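Local coordinates for protein exodeoxyribonuclease 10 (Escherichia coli, PDB 4FZX) that degrades single-stranded and double-stranded DNA from the 3' end as a magnesium-dependent DEDDh-family exonuclease that takes part in DNA repair, at residues C[16-21]-C[133-138]; C[33-38]-C[69-74]; C[126-131]-C[139-144]. All coordinates share one frame; numbering follows the deposited sequence.

Contact 1: C[16-21]-C[133-138]; sequences IVEIAS and HHRALY
E18 and R135 carry the polar half of this contact, a salt bridge between strand 16-25 and the start of helix 136-154. R135 presents its guanidinium side-on: NE gives a hydrogen bond to E18 OE1 at 2.9 Å, and NH2 reaches E18 OE2, also at 2.9 Å. Both oxygens lie close to the guanidinium plane, but the two flat groups are twisted 34° apart. The arginine gets there by bending about its CB-CG and CG-CD bonds, which brings its end back to the strand. E18 instead runs out straight, its CG opposite the backbone N (chi1 -157°), and brings the carboxylate to the first N-H of the helix.

The same carboxylate serves the helix backbone. A136 N, next after R135 at the N-cap position, donates to E18 OE1 at 3.0 Å, nearly straight at 172°. That N-H and R135 NE come to OE1 from opposite faces of the carboxylate plane, while a water links E18 OE2 to L137 N.

Beyond E18 the contact turns apolar. A20 CB packs on A136 CB at 3.5 Å and lies 4.0 Å from L137 CB. With methyl groups on both sides, strand and helix come close, A20 and L137 having their CA atoms only 5.1 Å apart. A separate van der Waals touch brings L137 CD1 to S21 O at 3.8 Å.

A classic beta bulge sets V17 and E18 together opposite E8, a metal-binding residue. Putting an alanine at E18 would probably leave A136 N and the R135 guanidinium without their shared acceptor and set the arginine free to swing. A buried negative charge is thus answered by one arginine and the first N-H groups of a helix, whose dipole would probably help to stabilise it.

Contact 2: C[33-38]-C[69-74]; sequences MSHLVR and PHYYGS
On strand 28-36, an outermost strand of the sheet within this chain, H35 joins Y71 and H70 of the loop after helix 64-67 in a small aromatic cluster, with M33 making a Met-aromatic contact beside it. H35 ND1 and Y71 OH share a hydrogen bond of 2.6 Å in which either could be the donor. The hydroxyl lies at the edge of the imidazole, in its plane, so the bond helps to fix how the histidine is turned. The two rings themselves meet rim to rim, planes 72° apart. H70 is laid almost parallel to H35, at 14°, yet slid so far that the rings barely overlap, their centroids 5.4 Å apart.

M33, modelled as selenomethionine, lies over one face of the Y71 ring. With its CG opposite the backbone N (chi1 -174°), the chain runs past the phenol in the opposite direction, and SE sits 3.8 Å from the ring centroid. CG follows closely, 3.7 Å from Y71 CZ. SE also lies 3.3 Å from H70 O, so the selenium touches both the loop backbone and the tyrosine.

Y71 also packs on I19 and S21 of strand 16-25 and I5 of strand 2-9, its carbonyl hydrogen-bonded to R3 and Y77, while H35 leans on V67 of helix 64-67.

Contact 3: C[126-131]-C[139-144]; sequences QTPPGL and DCYITA. With NA (sodium ion), chain G.
Y141 and, more lightly, I142 are the residues of helix 136-154 that meet the loop at Q126, T127 and P128; D139, earlier on the helix, faces the metal instead. D139 OD2 binds a sodium ion at 2.2 Å, and a water is on the same ion at 2.6 Å. D6, E8 and a phosphate of the bound DNA complete the site. The other carboxylate oxygen, OD1, is held by H134 N and H133 ND1, which fixes the rotation of the group and leaves OD2 for the ion.

Y141 makes most of the contact with the loop. Its CG stands opposite the carbonyl carbon (chi1 -84°), which sends the ring out from the helix to the loop. Q126 O approaches on the CD1 side, at 3.5 Å from that carbon, and P128 CD comes to Y141 CD2 at 3.7 Å; CG and CD of the proline lie at a slant along the CD2-CE2 side of the tyrosine. T127 CG2 lies nearer the root of the ring, 4.3 Å from Y141 CB. All of this is van der Waals packing. I29, P32 and V22 of the sheet also touch the tyrosine.

In this RNase H-like exonuclease fold the helix lies against the central sheet, carrying the last metal-binding aspartate; the sodium probably occupies a place used by the magnesium cofactor. I142 follows, its CD1 4.4 Å from T127 CG2, a loose touch.

T143 turns back to D139: its backbone N and its OG1 both donate to D139 O, at 2.9 Å and 3.0 Å, from opposite faces of the carbonyl plane. A144 closes the segment with a helical bond from its N to C140 O.

In the fold
From the N terminus, strand 2-9 is followed by strand 16-25, which opens contact 1, and by its antiparallel neighbour 28-36, which opens contact 2. Contact 2 closes first, at 69-74, drawing together a loop that holds helices 45-51, 55-58 and 64-67; it falls wholly within the span of contact 1. Strands 76-79 and 95-98 then complete the sheet. The loop at 126-131 opens contact 3, 133-138 closes contact 1, and 139-144 closes contact 3, so these two cross and share helix 136-154. Contacts 1 and 3 bind that helix to one face of the sheet and to its leading loop; contact 2 anchors the 69-74 loop on the other face.

Contact 1: C[16-21]-C[133-138]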
ATOM      1  N   ILE C  16     -19.229  33.354 -17.726  1.00 10.48           N
ATOM      2  CA  ILE C  16     -20.160  32.319 -18.137  1.00 10.40           C
ATOM      3  C   ILE C  16     -20.901  32.764 -19.377  1.00 10.81           C
ATOM      4  O   ILE C  16     -21.477  33.864 -19.395  1.00  9.91           O
ATOM      5  CB  ILE C  16     -21.196  32.078 -17.051  1.00 11.55           C
ATOM      6  CG1 ILE C  16     -20.510  32.047 -15.677  1.00 14.58           C
ATOM      7  CG2 ILE C  16     -22.036  30.812 -17.359  1.00  6.46           C
ATOM      8  CD1 ILE C  16     -19.506  30.882 -15.509  1.00 15.40           C
ATOM      9  N   VAL C  17     -20.898  31.920 -20.410  1.00  8.54           N
ATOM     10  CA  VAL C  17     -21.641  32.223 -21.632  1.00  8.03           C
ATOM     11  C   VAL C  17     -22.787  31.259 -21.857  1.00  8.49           C
ATOM     12  O   VAL C  17     -23.729  31.568 -22.589  1.00  9.72           O
ATOM     13  CB  VAL C  17     -20.732  32.270 -22.891  1.00  7.97           C
ATOM     14  CG1 VAL C  17     -19.699  33.377 -22.743  1.00 10.67           C
ATOM     15  CG2 VAL C  17     -20.029  30.928 -23.110  1.00  5.69           C
ATOM     16  N   GLU C  18     -22.722  30.099 -21.210  1.00  8.08           N
ATOM     17  CA  GLU C  18     -23.821  29.141 -21.256  1.00  8.14           C
ATOM     18  C   GLU C  18     -23.824  28.257 -20.003  1.00  8.37           C
ATOM     19  O   GLU C  18     -22.780  27.846 -19.517  1.00  7.83           O
ATOM     20  CB  GLU C  18     -23.713  28.256 -22.513  1.00  8.41           C
ATOM     21  CG  GLU C  18     -25.044  27.631 -22.961  1.00  8.90           C
ATOM     22  CD  GLU C  18     -24.951  26.869 -24.285  1.00 15.01           C
ATOM     23  OE1 GLU C  18     -23.842  26.415 -24.659  1.00 17.31           O
ATOM     24  OE2 GLU C  18     -26.006  26.674 -24.934  1.00 19.72           O
ATOM     25  N   ILE C  19     -25.011  27.892 -19.545  1.00  9.31           N
ATOM     26  CA  ILE C  19     -25.141  26.862 -18.537  1.00 10.29           C
ATOM     27  C   ILE C  19     -26.309  25.958 -18.902  1.00 11.45           C
ATOM     28  O   ILE C  19     -27.269  26.387 -19.576  1.00 13.38           O
ATOM     29  CB  ILE C  19     -25.396  27.478 -17.162  1.00 10.45           C
ATOM     30  CG1 ILE C  19     -25.343  26.401 -16.072  1.00 13.03           C
ATOM     31  CG2 ILE C  19     -26.755  28.223 -17.151  1.00 11.09           C
ATOM     32  CD1 ILE C  19     -25.365  26.969 -14.633  1.00 15.18           C
ATOM     33  N   ALA C  20     -26.247  24.719 -18.436  1.00 11.08           N
ATOM     34  CA  ALA C  20     -27.292  23.745 -18.721  1.00 10.44           C
ATOM     35  C   ALA C  20     -27.276  22.644 -17.669  1.00 10.91           C
ATOM     36  O   ALA C  20     -26.271  22.468 -16.963  1.00  8.50           O
ATOM     37  CB  ALA C  20     -27.085  23.153 -20.100  1.00 10.68           C
ATOM     38  N   SER C  21     -28.371  21.884 -17.589  1.00 10.00           N
ATOM     39  CA  SER C  21     -28.416  20.691 -16.746  1.00 11.59           C
ATOM     40  C   SER C  21     -29.421  19.644 -17.237  1.00 12.06           C
ATOM     41  O   SER C  21     -30.376  19.959 -17.949  1.00 12.55           O
ATOM     42  CB  SER C  21     -28.710  21.058 -15.277  1.00 11.54           C
ATOM     43  OG  SER C  21     -30.062  21.431 -15.091  1.00 13.32           O
ATOM     44  N   HIS C 133     -20.962  19.224 -29.623  1.00 13.80           N
ATOM     45  CA  HIS C 133     -19.986  19.067 -28.565  1.00 14.69           C
ATOM     46  C   HIS C 133     -19.472  20.433 -28.103  1.00 14.18           C
ATOM     47  O   HIS C 133     -19.184  21.321 -28.918  1.00 13.39           O
ATOM     48  CB  HIS C 133     -18.843  18.163 -29.064  1.00 16.20           C
ATOM     49  CG  HIS C 133     -17.816  17.830 -28.021  1.00 23.13           C
ATOM     50  ND1 HIS C 133     -18.096  17.810 -26.668  1.00 26.62           N
ATOM     51  CD2 HIS C 133     -16.518  17.454 -28.143  1.00 25.76           C
ATOM     52  CE1 HIS C 133     -17.007  17.459 -26.003  1.00 27.92           C
ATOM     53  NE2 HIS C 133     -16.046  17.207 -26.877  1.00 28.10           N
ATOM     54  N   HIS C 134     -19.498  20.643 -26.793  1.00 15.00           N
ATOM     55  CA  HIS C 134     -19.061  21.909 -26.197  1.00 15.73           C
ATOM     56  C   HIS C 134     -20.150  22.981 -26.203  1.00 14.66           C
ATOM     57  O   HIS C 134     -19.894  24.135 -25.864  1.00 14.57           O
ATOM     58  CB  HIS C 134     -17.802  22.438 -26.880  1.00 17.05           C
ATOM     59  CG  HIS C 134     -16.678  21.456 -26.913  1.00 20.06           C
ATOM     60  ND1 HIS C 134     -16.026  21.036 -25.775  1.00 23.92           N
ATOM     61  CD2 HIS C 134     -16.079  20.821 -27.948  1.00 25.50           C
ATOM     62  CE1 HIS C 134     -15.071  20.185 -26.106  1.00 27.08           C
ATOM     63  NE2 HIS C 134     -15.078  20.043 -27.420  1.00 28.40           N
ATOM     64  N   ARG C 135     -21.378  22.587 -26.517  1.00 12.85           N
ATOM     65  CA  ARG C 135     -22.524  23.370 -26.089  1.00 11.00           C
ATOM     66  C   ARG C 135     -23.093  22.725 -24.843  1.00 11.10           C
ATOM     67  O   ARG C 135     -23.177  21.506 -24.757  1.00 11.87           O
ATOM     68  CB  ARG C 135     -23.571  23.492 -27.194  1.00 10.12           C
ATOM     69  CG  ARG C 135     -23.095  24.312 -28.428  1.00  9.40           C
ATOM     70  CD  ARG C 135     -22.887  25.813 -28.106  1.00  4.95           C
ATOM     71  NE  ARG C 135     -24.108  26.432 -27.587  1.00  8.03           N
ATOM     72  CZ  ARG C 135     -25.101  26.907 -28.336  1.00  9.51           C
ATOM     73  NH1 ARG C 135     -24.999  26.924 -29.663  1.00  9.20           N
ATOM     74  NH2 ARG C 135     -26.181  27.408 -27.755  1.00  8.05           N
ATOM     75  N   ALA C 136     -23.417  23.546 -23.850  1.00  9.87           N
ATOM     76  CA  ALA C 136     -23.630  23.050 -22.505  1.00  9.42           C
ATOM     77  C   ALA C 136     -24.616  21.888 -22.424  1.00  9.22           C
ATOM     78  O   ALA C 136     -24.304  20.877 -21.802  1.00  9.34           O
ATOM     79  CB  ALA C 136     -24.047  24.184 -21.572  1.00 10.13           C
ATOM     80  N   LEU C 137     -25.800  22.027 -23.039  1.00  7.73           N
ATOM     81  CA  LEU C 137     -26.824  20.982 -22.935  1.00  8.14           C
ATOM     82  C   LEU C 137     -26.374  19.695 -23.599  1.00  8.48           C
ATOM     83  O   LEU C 137     -26.649  18.599 -23.111  1.00  9.94           O
ATOM     84  CB  LEU C 137     -28.174  21.437 -23.521  1.00  7.07           C
ATOM     85  CG  LEU C 137     -29.341  20.493 -23.209  1.00  9.60           C
ATOM     86  CD1 LEU C 137     -29.583  20.397 -21.689  1.00  7.50           C
ATOM     87  CD2 LEU C 137     -30.628  20.872 -23.938  1.00  5.93           C
ATOM     88  N   TYR C 138     -25.642  19.827 -24.699  1.00  8.99           N
ATOM     89  CA  TYR C 138     -25.094  18.668 -25.385  1.00  8.50           C
ATOM     90  C   TYR C 138     -24.158  17.891 -24.463  1.00  8.89           C
ATOM     91  O   TYR C 138     -24.326  16.675 -24.268  1.00  9.53           O
ATOM     92  CB  TYR C 138     -24.374  19.119 -26.654  1.00  9.37           C
ATOM     93  CG  TYR C 138     -23.960  17.999 -27.561  1.00 11.18           C
ATOM     94  CD1 TYR C 138     -22.886  17.176 -27.234  1.00  9.35           C
ATOM     95  CD2 TYR C 138     -24.629  17.771 -28.763  1.00 11.70           C
ATOM     96  CE1 TYR C 138     -22.492  16.154 -28.075  1.00 13.07           C
ATOM     97  CE2 TYR C 138     -24.241  16.740 -29.613  1.00 12.83           C
ATOM     98  CZ  TYR C 138     -23.168  15.945 -29.264  1.00 16.52           C
ATOM     99  OH  TYR C 138     -22.792  14.906 -30.088  1.00 27.75           O
TER
HETATM  100  O   HOH W   1     -26.762  24.324 -24.772  1.00 13.53           O

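Contact 2: C[33-38]-C[69-74]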
HETATM    1  N   MSE C  33     -32.557  21.670 -19.242  1.00 13.56           N
HETATM    2  CA  MSE C  33     -32.602  23.101 -19.002  1.00 14.44           C
HETATM    3  C   MSE C  33     -31.298  23.693 -19.558  1.00 12.27           C
HETATM    4  O   MSE C  33     -30.239  23.129 -19.345  1.00 11.35           O
HETATM    5  CB  MSE C  33     -32.688  23.352 -17.486  1.00 14.61           C
HETATM    6  CG  MSE C  33     -32.887  24.796 -17.094  1.00 22.18           C
HETATM    7 SE   MSE C  33     -33.186  25.036 -15.160  1.00 40.73          SE
HETATM    8  CE  MSE C  33     -34.743  23.928 -14.910  1.00 16.90           C
ATOM      9  N   SER C  34     -31.384  24.795 -20.296  1.00 11.22           N
ATOM     10  CA  SER C  34     -30.188  25.524 -20.714  1.00 11.34           C
ATOM     11  C   SER C  34     -30.455  27.000 -20.840  1.00 10.70           C
ATOM     12  O   SER C  34     -31.564  27.425 -21.185  1.00  9.99           O
ATOM     13  CB  SER C  34     -29.642  24.989 -22.044  1.00 11.41           C
ATOM     14  OG  SER C  34     -30.619  25.078 -23.070  1.00 13.96           O
ATOM     15  N   HIS C  35     -29.429  27.788 -20.571  1.00  8.90           N
ATOM     16  CA  HIS C  35     -29.505  29.209 -20.821  1.00 10.05           C
ATOM     17  C   HIS C  35     -28.190  29.645 -21.427  1.00 11.30           C
ATOM     18  O   HIS C  35     -27.109  29.321 -20.885  1.00 11.31           O
ATOM     19  CB  HIS C  35     -29.706  29.986 -19.513  1.00  9.37           C
ATOM     20  CG  HIS C  35     -30.995  29.687 -18.825  1.00 11.27           C
ATOM     21  ND1 HIS C  35     -31.176  28.570 -18.037  1.00  9.21           N
ATOM     22  CD2 HIS C  35     -32.185  30.335 -18.845  1.00  9.84           C
ATOM     23  CE1 HIS C  35     -32.412  28.565 -17.569  1.00 11.39           C
ATOM     24  NE2 HIS C  35     -33.037  29.637 -18.026  1.00 13.00           N
ATOM     25  N   LEU C  36     -28.280  30.472 -22.469  1.00  8.97           N
ATOM     26  CA  LEU C  36     -27.170  31.334 -22.824  1.00  9.54           C
ATOM     27  C   LEU C  36     -27.099  32.489 -21.844  1.00  9.54           C
ATOM     28  O   LEU C  36     -28.128  33.021 -21.422  1.00  9.85           O
ATOM     29  CB  LEU C  36     -27.328  31.858 -24.251  1.00  9.20           C
ATOM     30  CG  LEU C  36     -27.024  30.827 -25.331  1.00 10.52           C
ATOM     31  CD1 LEU C  36     -27.804  31.143 -26.620  1.00  8.53           C
ATOM     32  CD2 LEU C  36     -25.516  30.780 -25.579  1.00  7.94           C
ATOM     33  N   VAL C  37     -25.885  32.947 -21.580  1.00  9.11           N
ATOM     34  CA  VAL C  37     -25.641  33.845 -20.483  1.00 10.68           C
ATOM     35  C   VAL C  37     -24.699  34.962 -20.925  1.00 11.94           C
ATOM     36  O   VAL C  37     -23.712  34.709 -21.630  1.00 11.19           O
ATOM     37  CB  VAL C  37     -24.987  33.105 -19.301  1.00 11.25           C
ATOM     38  CG1 VAL C  37     -24.542  34.103 -18.219  1.00  6.34           C
ATOM     39  CG2 VAL C  37     -25.929  32.061 -18.743  1.00 10.60           C
ATOM     40  N   ARG C  38     -25.004  36.186 -20.503  1.00 10.98           N
ATOM     41  CA  ARG C  38     -24.113  37.310 -20.726  1.00 13.33           C
ATOM     42  C   ARG C  38     -22.943  37.289 -19.740  1.00 13.38           C
ATOM     43  O   ARG C  38     -23.142  37.346 -18.549  1.00 14.96           O
ATOM     44  CB  ARG C  38     -24.885  38.614 -20.588  1.00 13.45           C
ATOM     45  CG  ARG C  38     -24.129  39.847 -21.047  1.00 15.08           C
ATOM     46  CD  ARG C  38     -24.991  41.059 -20.812  1.00 20.77           C
ATOM     47  NE  ARG C  38     -24.323  42.307 -21.165  1.00 27.72           N
ATOM     48  CZ  ARG C  38     -24.848  43.511 -20.956  1.00 31.70           C
ATOM     49  NH1 ARG C  38     -26.041  43.630 -20.375  1.00 28.93           N
ATOM     50  NH2 ARG C  38     -24.179  44.600 -21.313  1.00 35.24           N
ATOM     51  N   PRO C  69     -30.581  30.776 -10.207  1.00 14.35           N
ATOM     52  CA  PRO C  69     -31.578  30.221  -9.274  1.00 15.71           C
ATOM     53  C   PRO C  69     -32.457  29.125  -9.873  1.00 15.07           C
ATOM     54  O   PRO C  69     -32.922  28.262  -9.143  1.00 16.32           O
ATOM     55  CB  PRO C  69     -32.415  31.443  -8.871  1.00 16.33           C
ATOM     56  CG  PRO C  69     -31.496  32.628  -9.142  1.00 16.32           C
ATOM     57  CD  PRO C  69     -30.748  32.228 -10.384  1.00 13.06           C
ATOM     58  N   HIS C  70     -32.577  29.084 -11.197  1.00 14.77           N
ATOM     59  CA  HIS C  70     -33.367  28.038 -11.869  1.00 13.77           C
ATOM     60  C   HIS C  70     -32.757  26.656 -11.744  1.00 12.87           C
ATOM     61  O   HIS C  70     -33.438  25.648 -11.921  1.00 12.70           O
ATOM     62  CB  HIS C  70     -33.547  28.373 -13.345  1.00 14.29           C
ATOM     63  CG  HIS C  70     -34.258  29.666 -13.582  1.00 15.27           C
ATOM     64  ND1 HIS C  70     -33.754  30.654 -14.398  1.00 16.70           N
ATOM     65  CD2 HIS C  70     -35.425  30.146 -13.086  1.00 14.52           C
ATOM     66  CE1 HIS C  70     -34.573  31.688 -14.392  1.00 16.03           C
ATOM     67  NE2 HIS C  70     -35.596  31.404 -13.603  1.00 17.25           N
ATOM     68  N   TYR C  71     -31.484  26.621 -11.383  1.00 13.33           N
ATOM     69  CA  TYR C  71     -30.742  25.379 -11.223  1.00 13.33           C
ATOM     70  C   TYR C  71     -30.688  24.899  -9.770  1.00 13.79           C
ATOM     71  O   TYR C  71     -30.258  23.758  -9.505  1.00 14.20           O
ATOM     72  CB  TYR C  71     -29.326  25.540 -11.807  1.00 13.80           C
ATOM     73  CG  TYR C  71     -29.362  25.795 -13.306  1.00 13.25           C
ATOM     74  CD1 TYR C  71     -29.314  24.737 -14.211  1.00 12.67           C
ATOM     75  CD2 TYR C  71     -29.590  27.078 -13.806  1.00 12.51           C
ATOM     76  CE1 TYR C  71     -29.444  24.962 -15.600  1.00 12.01           C
ATOM     77  CE2 TYR C  71     -29.731  27.314 -15.179  1.00 13.80           C
ATOM     78  CZ  TYR C  71     -29.642  26.248 -16.070  1.00 11.51           C
ATOM     79  OH  TYR C  71     -29.770  26.476 -17.421  1.00 13.26           O
ATOM     80  N   TYR C  72     -31.167  25.731  -8.838  1.00 12.12           N
ATOM     81  CA  TYR C  72     -31.375  25.283  -7.444  1.00 13.24           C
ATOM     82  C   TYR C  72     -32.364  24.131  -7.374  1.00 14.07           C
ATOM     83  O   TYR C  72     -33.152  23.908  -8.304  1.00 15.01           O
ATOM     84  CB  TYR C  72     -31.865  26.428  -6.539  1.00 12.79           C
ATOM     85  CG  TYR C  72     -30.907  27.594  -6.415  1.00 10.29           C
ATOM     86  CD1 TYR C  72     -29.555  27.439  -6.676  1.00  7.07           C
ATOM     87  CD2 TYR C  72     -31.356  28.842  -6.008  1.00 10.06           C
ATOM     88  CE1 TYR C  72     -28.682  28.514  -6.619  1.00 11.98           C
ATOM     89  CE2 TYR C  72     -30.479  29.927  -5.919  1.00  9.65           C
ATOM     90  CZ  TYR C  72     -29.147  29.752  -6.233  1.00 11.87           C
ATOM     91  OH  TYR C  72     -28.266  30.805  -6.129  1.00 11.94           O
ATOM     92  N   GLY C  73     -32.290  23.364  -6.293  1.00 16.17           N
ATOM     93  CA  GLY C  73     -33.339  22.375  -5.987  1.00 16.52           C
ATOM     94  C   GLY C  73     -32.879  20.928  -6.021  1.00 17.91           C
ATOM     95  O   GLY C  73     -33.708  20.021  -6.156  1.00 18.88           O
ATOM     96  N   SER C  74     -31.560  20.706  -5.947  1.00 16.83           N
ATOM     97  CA  SER C  74     -31.000  19.355  -5.955  1.00 15.34           C
ATOM     98  C   SER C  74     -30.060  19.153  -4.768  1.00 15.78           C
ATOM     99  O   SER C  74     -29.331  20.074  -4.376  1.00 16.02           O
ATOM    100  CB  SER C  74     -30.245  19.115  -7.272  1.00 15.97           C
ATOM    101  OG  SER C  74     -29.894  17.746  -7.459  1.00 15.71           O
TER

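Contact 3: C[126-131]-C[139-144]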
ATOM      1  N   GLN C 126     -29.133   9.828 -26.708  1.00 27.09           N
ATOM      2  CA  GLN C 126     -29.852  10.680 -27.635  1.00 28.84           C
ATOM      3  C   GLN C 126     -29.596  12.116 -27.225  1.00 28.39           C
ATOM      4  O   GLN C 126     -30.033  12.542 -26.151  1.00 28.67           O
ATOM      5  CB  GLN C 126     -31.348  10.384 -27.556  1.00 29.87           C
ATOM      6  CG  GLN C 126     -32.180  10.974 -28.687  1.00 34.78           C
ATOM      7  CD  GLN C 126     -33.659  10.611 -28.550  1.00 41.06           C
ATOM      8  OE1 GLN C 126     -34.083   9.506 -28.927  1.00 40.98           O
ATOM      9  NE2 GLN C 126     -34.436  11.514 -27.951  1.00 41.55           N
ATOM     10  N   THR C 127     -28.822  12.836 -28.032  1.00 27.61           N
ATOM     11  CA  THR C 127     -28.555  14.232 -27.748  1.00 27.34           C
ATOM     12  C   THR C 127     -29.634  15.122 -28.334  1.00 26.57           C
ATOM     13  O   THR C 127     -30.359  14.707 -29.234  1.00 26.33           O
ATOM     14  CB  THR C 127     -27.173  14.682 -28.260  1.00 28.74           C
ATOM     15  OG1 THR C 127     -27.090  14.494 -29.677  1.00 27.95           O
ATOM     16  CG2 THR C 127     -26.073  13.906 -27.570  1.00 28.71           C
ATOM     17  N   PRO C 128     -29.773  16.343 -27.794  1.00 26.52           N
ATOM     18  CA  PRO C 128     -30.814  17.236 -28.280  1.00 25.89           C
ATOM     19  C   PRO C 128     -30.431  17.829 -29.634  1.00 24.57           C
ATOM     20  O   PRO C 128     -29.255  17.867 -29.974  1.00 24.37           O
ATOM     21  CB  PRO C 128     -30.874  18.320 -27.202  1.00 26.78           C
ATOM     22  CG  PRO C 128     -29.498  18.309 -26.547  1.00 27.44           C
ATOM     23  CD  PRO C 128     -28.789  17.043 -26.947  1.00 26.04           C
ATOM     24  N   PRO C 129     -31.425  18.228 -30.431  1.00 24.22           N
ATOM     25  CA  PRO C 129     -31.127  18.671 -31.794  1.00 24.15           C
ATOM     26  C   PRO C 129     -30.581  20.094 -31.806  1.00 24.01           C
ATOM     27  O   PRO C 129     -30.822  20.861 -30.867  1.00 24.04           O
ATOM     28  CB  PRO C 129     -32.495  18.633 -32.473  1.00 24.08           C
ATOM     29  CG  PRO C 129     -33.472  18.932 -31.360  1.00 23.87           C
ATOM     30  CD  PRO C 129     -32.830  18.478 -30.054  1.00 24.15           C
ATOM     31  N   GLY C 130     -29.857  20.447 -32.861  1.00 22.98           N
ATOM     32  CA  GLY C 130     -29.402  21.823 -33.039  1.00 22.92           C
ATOM     33  C   GLY C 130     -28.261  22.239 -32.115  1.00 22.48           C
ATOM     34  O   GLY C 130     -28.109  23.420 -31.802  1.00 22.83           O
ATOM     35  N   LEU C 131     -27.457  21.275 -31.680  1.00 19.82           N
ATOM     36  CA  LEU C 131     -26.316  21.574 -30.824  1.00 19.21           C
ATOM     37  C   LEU C 131     -25.078  20.801 -31.272  1.00 18.09           C
ATOM     38  O   LEU C 131     -25.109  20.091 -32.279  1.00 20.05           O
ATOM     39  CB  LEU C 131     -26.643  21.282 -29.349  1.00 18.80           C
ATOM     40  CG  LEU C 131     -27.771  22.105 -28.709  1.00 19.68           C
ATOM     41  CD1 LEU C 131     -28.112  21.631 -27.281  1.00 16.90           C
ATOM     42  CD2 LEU C 131     -27.429  23.582 -28.710  1.00 18.90           C
ATOM     43  N   ASP C 139     -23.223  18.600 -23.828  1.00  7.23           N
ATOM     44  CA  ASP C 139     -22.265  17.954 -22.945  1.00  8.04           C
ATOM     45  C   ASP C 139     -22.908  17.380 -21.680  1.00  9.80           C
ATOM     46  O   ASP C 139     -22.385  16.421 -21.092  1.00 11.58           O
ATOM     47  CB  ASP C 139     -21.149  18.913 -22.559  1.00  9.21           C
ATOM     48  CG  ASP C 139     -20.167  19.182 -23.707  1.00 13.22           C
ATOM     49  OD1 ASP C 139     -20.425  18.751 -24.856  1.00 14.90           O
ATOM     50  OD2 ASP C 139     -19.148  19.867 -23.458  1.00 16.46           O
ATOM     51  N   CYS C 140     -24.021  17.973 -21.244  1.00  9.82           N
ATOM     52  CA  CYS C 140     -24.797  17.430 -20.124  1.00 10.70           C
ATOM     53  C   CYS C 140     -25.291  16.031 -20.423  1.00 10.20           C
ATOM     54  O   CYS C 140     -25.284  15.174 -19.558  1.00  9.81           O
ATOM     55  CB  CYS C 140     -25.994  18.340 -19.781  1.00 10.71           C
ATOM     56  SG  CYS C 140     -25.565  19.782 -18.781  1.00 15.09           S
ATOM     57  N   TYR C 141     -25.749  15.815 -21.653  1.00 10.67           N
ATOM     58  CA  TYR C 141     -26.207  14.494 -22.087  1.00 10.67           C
ATOM     59  C   TYR C 141     -25.079  13.476 -22.147  1.00 10.57           C
ATOM     60  O   TYR C 141     -25.269  12.303 -21.811  1.00 11.58           O
ATOM     61  CB  TYR C 141     -26.923  14.588 -23.438  1.00 10.46           C
ATOM     62  CG  TYR C 141     -28.372  14.965 -23.289  1.00 10.68           C
ATOM     63  CD1 TYR C 141     -29.328  13.997 -23.000  1.00 11.07           C
ATOM     64  CD2 TYR C 141     -28.767  16.300 -23.290  1.00 12.17           C
ATOM     65  CE1 TYR C 141     -30.657  14.329 -22.810  1.00  8.47           C
ATOM     66  CE2 TYR C 141     -30.096  16.649 -23.074  1.00 15.02           C
ATOM     67  CZ  TYR C 141     -31.037  15.648 -22.851  1.00 13.87           C
ATOM     68  OH  TYR C 141     -32.360  15.971 -22.644  1.00 17.02           O
ATOM     69  N   ILE C 142     -23.895  13.938 -22.535  1.00 10.22           N
ATOM     70  CA  ILE C 142     -22.709  13.088 -22.559  1.00  9.43           C
ATOM     71  C   ILE C 142     -22.340  12.676 -21.134  1.00  9.48           C
ATOM     72  O   ILE C 142     -22.168  11.500 -20.839  1.00  9.71           O
ATOM     73  CB  ILE C 142     -21.498  13.829 -23.188  1.00  8.86           C
ATOM     74  CG1 ILE C 142     -21.799  14.241 -24.635  1.00  9.30           C
ATOM     75  CG2 ILE C 142     -20.248  12.967 -23.104  1.00  8.36           C
ATOM     76  CD1 ILE C 142     -22.316  13.123 -25.514  1.00 12.71           C
ATOM     77  N   THR C 143     -22.286  13.655 -20.241  1.00  9.76           N
ATOM     78  CA  THR C 143     -21.851  13.414 -18.877  1.00 10.35           C
ATOM     79  C   THR C 143     -22.883  12.582 -18.124  1.00 10.75           C
ATOM     80  O   THR C 143     -22.527  11.627 -17.441  1.00 11.45           O
ATOM     81  CB  THR C 143     -21.567  14.732 -18.158  1.00  9.94           C
ATOM     82  OG1 THR C 143     -20.599  15.466 -18.916  1.00 12.05           O
ATOM     83  CG2 THR C 143     -21.033  14.504 -16.731  1.00  7.21           C
ATOM     84  N   ALA C 144     -24.160  12.853 -18.370  1.00 10.52           N
ATOM     85  CA  ALA C 144     -25.229  12.053 -17.781  1.00 11.15           C
ATOM     86  C   ALA C 144     -25.124  10.602 -18.237  1.00 11.81           C
ATOM     87  O   ALA C 144     -25.183   9.679 -17.415  1.00 12.41           O
ATOM     88  CB  ALA C 144     -26.604  12.632 -18.136  1.00  9.73           C
TER
HETATM   89 NA    NA G 201     -18.590  21.424 -21.973  1.00 24.09          NA
HETATM   90  O   HOH W   2     -16.805  22.269 -23.664  1.00 34.93           O